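PDB 6E1R: tailspike protein from Acinetobacter phage vB_ApiP_P1, which probably binds and hydrolyses the capsular polysaccharide of its Acinetobacter host, forming a trimeric spike with which the phage recognises the cell. Local coordinates for residues F200-L212 / T228-G241. Numbering follows the deposited sequence.
Sequences FDRSLRYGIDANL and TTNSIGFKAIRSLG
One face of the F234 ring meets the aliphatic part of R202, whose CG lies 4.2 Å from the ring centroid in a CH-pi contact; the backbone N of A236 lies above the opposite face, and L204 O sits at the edge, in plane. With CG anti to the backbone N (chi1 168°), the large apolar ring packs against the D201–L204 turn, while the R202 NE bonds to G223 O. The guanidinium of R238 turns one face to the Y206 ring, the planes 61° apart; D209 forms a salt bridge with R183, and its contact with R238 is long and doubtful. The R205 guanidinium has Y206 OH over one face and G233 CA over the other, both toward the rim, its charge answered by D263. These segments are equivalent parts of successive coils of a right-handed parallel beta-helix, as in other phage tailspikes, and pair in parallel, Y206 beside K235 and I208 beside I237. G207 N donates to K235 O (2.7 Å) and R238 N to I208 O (2.8 Å). Branched, apolar I208 and I237 suit the buried face of this pairing. N230, an amide that can both give and accept, donates through ND2 to R202 O (2.9 Å, 161°), while its OD1 takes G233 N in an Asx motif.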
ATOM      1  N   PHE A 200      -1.989 -23.136 -10.520  1.00 39.19           N
ATOM      2  CA  PHE A 200      -0.949 -23.620 -11.418  1.00 36.22           C
ATOM      3  C   PHE A 200      -0.255 -24.792 -10.738  1.00 39.21           C
ATOM      4  O   PHE A 200       0.489 -24.603  -9.768  1.00 42.50           O
ATOM      5  CB  PHE A 200       0.033 -22.504 -11.770  1.00 33.82           C
ATOM      6  CG  PHE A 200      -0.598 -21.369 -12.529  1.00 37.06           C
ATOM      7  CD1 PHE A 200      -1.304 -20.377 -11.864  1.00 36.02           C
ATOM      8  CD2 PHE A 200      -0.494 -21.300 -13.909  1.00 36.86           C
ATOM      9  CE1 PHE A 200      -1.890 -19.337 -12.564  1.00 33.41           C
ATOM     10  CE2 PHE A 200      -1.077 -20.262 -14.612  1.00 36.18           C
ATOM     11  CZ  PHE A 200      -1.775 -19.278 -13.938  1.00 31.39           C
ATOM     12  N   ASP A 201      -0.510 -25.997 -11.241  1.00 37.86           N
ATOM     13  CA  ASP A 201       0.015 -27.202 -10.619  1.00 40.73           C
ATOM     14  C   ASP A 201       1.529 -27.273 -10.777  1.00 38.70           C
ATOM     15  O   ASP A 201       2.094 -26.839 -11.785  1.00 35.66           O
ATOM     16  CB  ASP A 201      -0.645 -28.439 -11.236  1.00 44.85           C
ATOM     17  CG  ASP A 201      -0.435 -29.690 -10.406  1.00 52.80           C
ATOM     18  OD1 ASP A 201       0.711 -30.181 -10.349  1.00 57.29           O
ATOM     19  OD2 ASP A 201      -1.416 -30.179  -9.808  1.00 56.19           O
ATOM     20  N   ARG A 202       2.186 -27.834  -9.761  1.00 39.93           N
ATOM     21  CA  ARG A 202       3.639 -27.945  -9.770  1.00 41.27           C
ATOM     22  C   ARG A 202       4.144 -28.926 -10.818  1.00 43.66           C
ATOM     23  O   ARG A 202       5.349 -28.951 -11.089  1.00 46.87           O
ATOM     24  CB  ARG A 202       4.138 -28.367  -8.388  1.00 38.60           C
ATOM     25  CG  ARG A 202       5.382 -27.636  -7.919  1.00 38.03           C
ATOM     26  CD  ARG A 202       5.932 -28.276  -6.657  1.00 35.83           C
ATOM     27  NE  ARG A 202       4.878 -28.598  -5.699  1.00 37.78           N
ATOM     28  CZ  ARG A 202       4.983 -29.530  -4.757  1.00 40.66           C
ATOM     29  NH1 ARG A 202       6.097 -30.242  -4.645  1.00 39.08           N
ATOM     30  NH2 ARG A 202       3.973 -29.756  -3.928  1.00 38.78           N
ATOM     31  N   SER A 203       3.257 -29.730 -11.408  1.00 40.89           N
ATOM     32  CA  SER A 203       3.653 -30.627 -12.486  1.00 43.41           C
ATOM     33  C   SER A 203       4.090 -29.867 -13.729  1.00 39.82           C
ATOM     34  O   SER A 203       4.841 -30.413 -14.544  1.00 41.15           O
ATOM     35  CB  SER A 203       2.503 -31.575 -12.830  1.00 42.74           C
ATOM     36  OG  SER A 203       1.315 -30.854 -13.115  1.00 43.55           O
ATOM     37  N   LEU A 204       3.637 -28.627 -13.889  1.00 36.59           N
ATOM     38  CA  LEU A 204       4.045 -27.811 -15.021  1.00 41.32           C
ATOM     39  C   LEU A 204       5.527 -27.469 -14.929  1.00 41.01           C
ATOM     40  O   LEU A 204       6.091 -27.328 -13.841  1.00 40.43           O
ATOM     41  CB  LEU A 204       3.225 -26.522 -15.067  1.00 37.93           C
ATOM     42  CG  LEU A 204       1.734 -26.630 -15.382  1.00 38.63           C
ATOM     43  CD1 LEU A 204       1.038 -25.308 -15.086  1.00 33.04           C
ATOM     44  CD2 LEU A 204       1.517 -27.044 -16.828  1.00 37.67           C
ATOM     45  N   ARG A 205       6.162 -27.341 -16.096  1.00 44.03           N
ATOM     46  CA  ARG A 205       7.533 -26.842 -16.131  1.00 45.72           C
ATOM     47  C   ARG A 205       7.575 -25.346 -15.848  1.00 47.26           C
ATOM     48  O   ARG A 205       8.432 -24.873 -15.091  1.00 46.13           O
ATOM     49  CB  ARG A 205       8.172 -27.159 -17.483  1.00 47.19           C
ATOM     50  CG  ARG A 205       9.610 -26.691 -17.615  1.00 45.36           C
ATOM     51  CD  ARG A 205      10.500 -27.309 -16.553  1.00 46.03           C
ATOM     52  NE  ARG A 205      11.874 -26.829 -16.657  1.00 45.45           N
ATOM     53  CZ  ARG A 205      12.335 -25.749 -16.036  1.00 47.76           C
ATOM     54  NH1 ARG A 205      11.527 -25.031 -15.267  1.00 47.40           N
ATOM     55  NH2 ARG A 205      13.601 -25.383 -16.185  1.00 49.25           N
ATOM     56  N   TYR A 206       6.654 -24.590 -16.440  1.00 45.87           N
ATOM     57  CA  TYR A 206       6.481 -23.174 -16.155  1.00 43.31           C
ATOM     58  C   TYR A 206       5.006 -22.908 -15.903  1.00 45.34           C
ATOM     59  O   TYR A 206       4.151 -23.401 -16.645  1.00 52.56           O
ATOM     60  CB  TYR A 206       6.975 -22.299 -17.313  1.00 45.20           C
ATOM     61  CG  TYR A 206       8.394 -22.581 -17.744  1.00 48.41           C
ATOM     62  CD1 TYR A 206       9.471 -22.030 -17.065  1.00 48.90           C
ATOM     63  CD2 TYR A 206       8.655 -23.394 -18.838  1.00 52.30           C
ATOM     64  CE1 TYR A 206      10.768 -22.284 -17.459  1.00 50.83           C
ATOM     65  CE2 TYR A 206       9.948 -23.653 -19.242  1.00 55.82           C
ATOM     66  CZ  TYR A 206      11.001 -23.098 -18.549  1.00 54.45           C
ATOM     67  OH  TYR A 206      12.290 -23.356 -18.951  1.00 56.88           O
ATOM     68  N   GLY A 207       4.709 -22.144 -14.856  1.00 44.75           N
ATOM     69  CA  GLY A 207       3.340 -21.739 -14.617  1.00 44.33           C
ATOM     70  C   GLY A 207       2.839 -20.864 -15.746  1.00 47.64           C
ATOM     71  O   GLY A 207       1.817 -21.163 -16.372  1.00 48.78           O
ATOM     72  N   ILE A 208       3.557 -19.774 -16.012  1.00 44.86           N
ATOM     73  CA  ILE A 208       3.278 -18.887 -17.136  1.00 37.72           C
ATOM     74  C   ILE A 208       4.605 -18.564 -17.810  1.00 37.81           C
ATOM     75  O   ILE A 208       5.503 -18.001 -17.174  1.00 42.34           O
ATOM     76  CB  ILE A 208       2.572 -17.592 -16.703  1.00 31.46           C
ATOM     77  CG1 ILE A 208       1.195 -17.899 -16.112  1.00 31.01           C
ATOM     78  CG2 ILE A 208       2.446 -16.637 -17.880  1.00 33.30           C
ATOM     79  CD1 ILE A 208       0.445 -16.670 -15.651  1.00 32.48           C
ATOM     80  N   ASP A 209       4.734 -18.919 -19.088  1.00 41.10           N
ATOM     81  CA  ASP A 209       5.947 -18.612 -19.837  1.00 43.16           C
ATOM     82  C   ASP A 209       5.637 -17.678 -20.999  1.00 44.47           C
ATOM     83  O   ASP A 209       6.100 -17.897 -22.124  1.00 44.86           O
ATOM     84  CB  ASP A 209       6.614 -19.895 -20.338  1.00 48.83           C
ATOM     85  CG  ASP A 209       8.069 -19.683 -20.720  1.00 58.02           C
ATOM     86  OD1 ASP A 209       8.550 -18.533 -20.626  1.00 57.80           O
ATOM     87  OD2 ASP A 209       8.732 -20.664 -21.114  1.00 63.44           O
ATOM     88  N   ALA A 210       4.848 -16.640 -20.741  1.00 45.97           N
ATOM     89  CA  ALA A 210       4.439 -15.678 -21.753  1.00 42.78           C
ATOM     90  C   ALA A 210       4.848 -14.273 -21.327  1.00 37.99           C
ATOM     91  O   ALA A 210       5.180 -14.021 -20.167  1.00 34.05           O
ATOM     92  CB  ALA A 210       2.926 -15.746 -21.998  1.00 41.90           C
ATOM     93  N   ASN A 211       4.811 -13.350 -22.285  1.00 37.47           N
ATOM     94  CA  ASN A 211       5.198 -11.960 -22.041  1.00 36.09           C
ATOM     95  C   ASN A 211       3.994 -11.231 -21.456  1.00 35.81           C
ATOM     96  O   ASN A 211       3.122 -10.752 -22.186  1.00 38.29           O
ATOM     97  CB  ASN A 211       5.682 -11.307 -23.331  1.00 36.42           C
ATOM     98  CG  ASN A 211       6.440 -10.015 -23.084  1.00 39.26           C
ATOM     99  OD1 ASN A 211       6.730  -9.662 -21.942  1.00 38.06           O
ATOM    100  ND2 ASN A 211       6.770  -9.307 -24.159  1.00 41.59           N
ATOM    101  N   LEU A 212       3.951 -11.140 -20.129  1.00 32.79           N
ATOM    102  CA  LEU A 212       2.813 -10.558 -19.430  1.00 33.14           C
ATOM    103  C   LEU A 212       2.896  -9.038 -19.414  1.00 40.50           C
ATOM    104  O   LEU A 212       3.973  -8.463 -19.236  1.00 48.70           O
ATOM    105  CB  LEU A 212       2.760 -11.080 -17.995  1.00 30.01           C
ATOM    106  CG  LEU A 212       2.555 -12.586 -17.829  1.00 37.25           C
ATOM    107  CD1 LEU A 212       2.727 -12.985 -16.373  1.00 41.40           C
ATOM    108  CD2 LEU A 212       1.186 -12.997 -18.343  1.00 41.79           C
ATOM    109  N   THR A 228       1.249 -34.753 -10.464  1.00 57.08           N
ATOM    110  CA  THR A 228       2.274 -35.746 -10.748  1.00 57.11           C
ATOM    111  C   THR A 228       3.643 -35.147 -10.454  1.00 51.89           C
ATOM    112  O   THR A 228       3.836 -33.931 -10.536  1.00 44.29           O
ATOM    113  CB  THR A 228       2.198 -36.252 -12.203  1.00 61.52           C
ATOM    114  OG1 THR A 228       3.110 -37.344 -12.380  1.00 68.80           O
ATOM    115  CG2 THR A 228       2.534 -35.146 -13.187  1.00 58.66           C
ATOM    116  N   THR A 229       4.591 -36.016 -10.107  1.00 53.16           N
ATOM    117  CA  THR A 229       5.907 -35.567  -9.666  1.00 50.02           C
ATOM    118  C   THR A 229       6.659 -34.855 -10.784  1.00 46.90           C
ATOM    119  O   THR A 229       6.691 -35.314 -11.928  1.00 52.48           O
ATOM    120  CB  THR A 229       6.729 -36.754  -9.160  1.00 56.84           C
ATOM    121  OG1 THR A 229       6.017 -37.972  -9.409  1.00 69.19           O
ATOM    122  CG2 THR A 229       6.991 -36.622  -7.668  1.00 49.80           C
ATOM    123  N   ASN A 230       7.279 -33.727 -10.435  1.00 47.68           N
ATOM    124  CA  ASN A 230       8.079 -32.921 -11.352  1.00 45.65           C
ATOM    125  C   ASN A 230       9.540 -33.026 -10.930  1.00 47.83           C
ATOM    126  O   ASN A 230       9.918 -32.555  -9.851  1.00 50.04           O
ATOM    127  CB  ASN A 230       7.604 -31.468 -11.348  1.00 41.58           C
ATOM    128  CG  ASN A 230       8.338 -30.593 -12.354  1.00 43.04           C
ATOM    129  OD1 ASN A 230       9.451 -30.903 -12.781  1.00 43.35           O
ATOM    130  ND2 ASN A 230       7.713 -29.483 -12.730  1.00 40.21           N
ATOM    131  N   SER A 231      10.357 -33.636 -11.788  1.00 45.32           N
ATOM    132  CA  SER A 231      11.784 -33.786 -11.545  1.00 48.20           C
ATOM    133  C   SER A 231      12.631 -32.808 -12.347  1.00 52.85           C
ATOM    134  O   SER A 231      13.814 -32.636 -12.037  1.00 59.99           O
ATOM    135  CB  SER A 231      12.231 -35.218 -11.861  1.00 49.07           C
ATOM    136  OG  SER A 231      11.962 -35.546 -13.212  1.00 66.60           O
ATOM    137  N   ILE A 232      12.058 -32.155 -13.357  1.00 48.31           N
ATOM    138  CA  ILE A 232      12.840 -31.239 -14.179  1.00 47.18           C
ATOM    139  C   ILE A 232      12.919 -29.866 -13.527  1.00 49.07           C
ATOM    140  O   ILE A 232      13.980 -29.232 -13.515  1.00 56.64           O
ATOM    141  CB  ILE A 232      12.247 -31.167 -15.599  1.00 49.72           C
ATOM    142  CG1 ILE A 232      12.253 -32.558 -16.244  1.00 55.80           C
ATOM    143  CG2 ILE A 232      13.012 -30.168 -16.455  1.00 43.04           C
ATOM    144  CD1 ILE A 232      11.706 -32.590 -17.656  1.00 57.53           C
ATOM    145  N   GLY A 233      11.818 -29.388 -12.977  1.00 43.26           N
ATOM    146  CA  GLY A 233      11.783 -28.115 -12.283  1.00 38.62           C
ATOM    147  C   GLY A 233      10.460 -27.413 -12.512  1.00 44.30           C
ATOM    148  O   GLY A 233       9.729 -27.689 -13.464  1.00 53.74           O
ATOM    149  N   PHE A 234      10.144 -26.484 -11.614  1.00 40.14           N
ATOM    150  CA  PHE A 234       8.927 -25.688 -11.720  1.00 36.25           C
ATOM    151  C   PHE A 234       9.273 -24.230 -11.474  1.00 40.41           C
ATOM    152  O   PHE A 234       9.840 -23.891 -10.431  1.00 40.64           O
ATOM    153  CB  PHE A 234       7.861 -26.156 -10.725  1.00 33.40           C
ATOM    154  CG  PHE A 234       6.702 -25.207 -10.591  1.00 37.14           C
ATOM    155  CD1 PHE A 234       5.691 -25.189 -11.539  1.00 39.05           C
ATOM    156  CD2 PHE A 234       6.622 -24.335  -9.517  1.00 34.56           C
ATOM    157  CE1 PHE A 234       4.625 -24.317 -11.422  1.00 36.95           C
ATOM    158  CE2 PHE A 234       5.557 -23.461  -9.394  1.00 36.16           C
ATOM    159  CZ  PHE A 234       4.558 -23.453 -10.349  1.00 39.75           C
ATOM    160  N   LYS A 235       8.920 -23.376 -12.427  1.00 44.34           N
ATOM    161  CA  LYS A 235       9.051 -21.934 -12.291  1.00 43.11           C
ATOM    162  C   LYS A 235       7.670 -21.317 -12.441  1.00 47.26           C
ATOM    163  O   LYS A 235       6.916 -21.688 -13.346  1.00 46.88           O
ATOM    164  CB  LYS A 235      10.023 -21.355 -13.324  1.00 41.84           C
ATOM    165  CG  LYS A 235      10.162 -19.841 -13.250  1.00 38.65           C
ATOM    166  CD  LYS A 235      11.206 -19.319 -14.223  1.00 39.55           C
ATOM    167  CE  LYS A 235      12.596 -19.806 -13.841  1.00 37.99           C
ATOM    168  NZ  LYS A 235      13.646 -19.318 -14.778  1.00 38.35           N
ATOM    169  N   ALA A 236       7.340 -20.384 -11.549  1.00 42.75           N
ATOM    170  CA  ALA A 236       6.007 -19.796 -11.556  1.00 37.32           C
ATOM    171  C   ALA A 236       5.786 -18.952 -12.805  1.00 37.91           C
ATOM    172  O   ALA A 236       4.841 -19.183 -13.568  1.00 40.33           O
ATOM    173  CB  ALA A 236       5.793 -18.964 -10.292  1.00 35.02           C
ATOM    174  N   ILE A 237       6.647 -17.965 -13.031  1.00 38.96           N
ATOM    175  CA  ILE A 237       6.463 -16.999 -14.108  1.00 35.90           C
ATOM    176  C   ILE A 237       7.799 -16.732 -14.791  1.00 39.10           C
ATOM    177  O   ILE A 237       8.828 -16.564 -14.128  1.00 41.18           O
ATOM    178  CB  ILE A 237       5.841 -15.686 -13.583  1.00 32.84           C
ATOM    179  CG1 ILE A 237       4.432 -15.944 -13.047  1.00 32.05           C
ATOM    180  CG2 ILE A 237       5.811 -14.620 -14.669  1.00 30.62           C
ATOM    181  CD1 ILE A 237       3.806 -14.751 -12.391  1.00 28.82           C
ATOM    182  N   ARG A 238       7.774 -16.699 -16.124  1.00 34.18           N
ATOM    183  CA  ARG A 238       8.913 -16.279 -16.943  1.00 37.08           C
ATOM    184  C   ARG A 238       8.359 -15.403 -18.061  1.00 43.39           C
ATOM    185  O   ARG A 238       7.774 -15.915 -19.020  1.00 46.19           O
ATOM    186  CB  ARG A 238       9.675 -17.447 -17.551  1.00 37.80           C
ATOM    187  CG  ARG A 238      10.941 -16.970 -18.259  1.00 35.21           C
ATOM    188  CD  ARG A 238      11.465 -17.970 -19.277  1.00 42.94           C
ATOM    189  NE  ARG A 238      12.221 -19.092 -18.741  1.00 51.98           N
ATOM    190  CZ  ARG A 238      12.628 -20.112 -19.489  1.00 53.05           C
ATOM    191  NH1 ARG A 238      12.339 -20.133 -20.784  1.00 37.37           N
ATOM    192  NH2 ARG A 238      13.322 -21.104 -18.952  1.00 63.57           N
ATOM    193  N   SER A 239       8.541 -14.096 -17.940  1.00 37.18           N
ATOM    194  CA  SER A 239       8.071 -13.154 -18.949  1.00 36.93           C
ATOM    195  C   SER A 239       9.304 -12.598 -19.653  1.00 37.32           C
ATOM    196  O   SER A 239      10.014 -11.751 -19.105  1.00 34.52           O
ATOM    197  CB  SER A 239       7.226 -12.050 -18.321  1.00 39.79           C
ATOM    198  OG  SER A 239       6.137 -12.598 -17.599  1.00 41.25           O
ATOM    199  N   LEU A 240       9.549 -13.064 -20.872  1.00 39.26           N
ATOM    200  CA  LEU A 240      10.671 -12.606 -21.675  1.00 32.49           C
ATOM    201  C   LEU A 240      10.147 -11.753 -22.819  1.00 45.32           C
ATOM    202  O   LEU A 240       9.289 -12.199 -23.589  1.00 53.57           O
ATOM    203  CB  LEU A 240      11.485 -13.784 -22.211  1.00 33.61           C
ATOM    204  CG  LEU A 240      12.013 -14.760 -21.158  1.00 33.01           C
ATOM    205  CD1 LEU A 240      12.985 -15.752 -21.780  1.00 34.53           C
ATOM    206  CD2 LEU A 240      12.662 -14.019 -19.995  1.00 43.35           C
ATOM    207  N   GLY A 241      10.665 -10.534 -22.932  1.00 42.13           N
ATOM    208  CA  GLY A 241      10.219  -9.631 -23.971  1.00 41.74           C
ATOM    209  C   GLY A 241      11.341  -9.088 -24.830  1.00 36.73           C
ATOM    210  O   GLY A 241      12.417  -9.688 -24.918  1.00 37.39           O
TER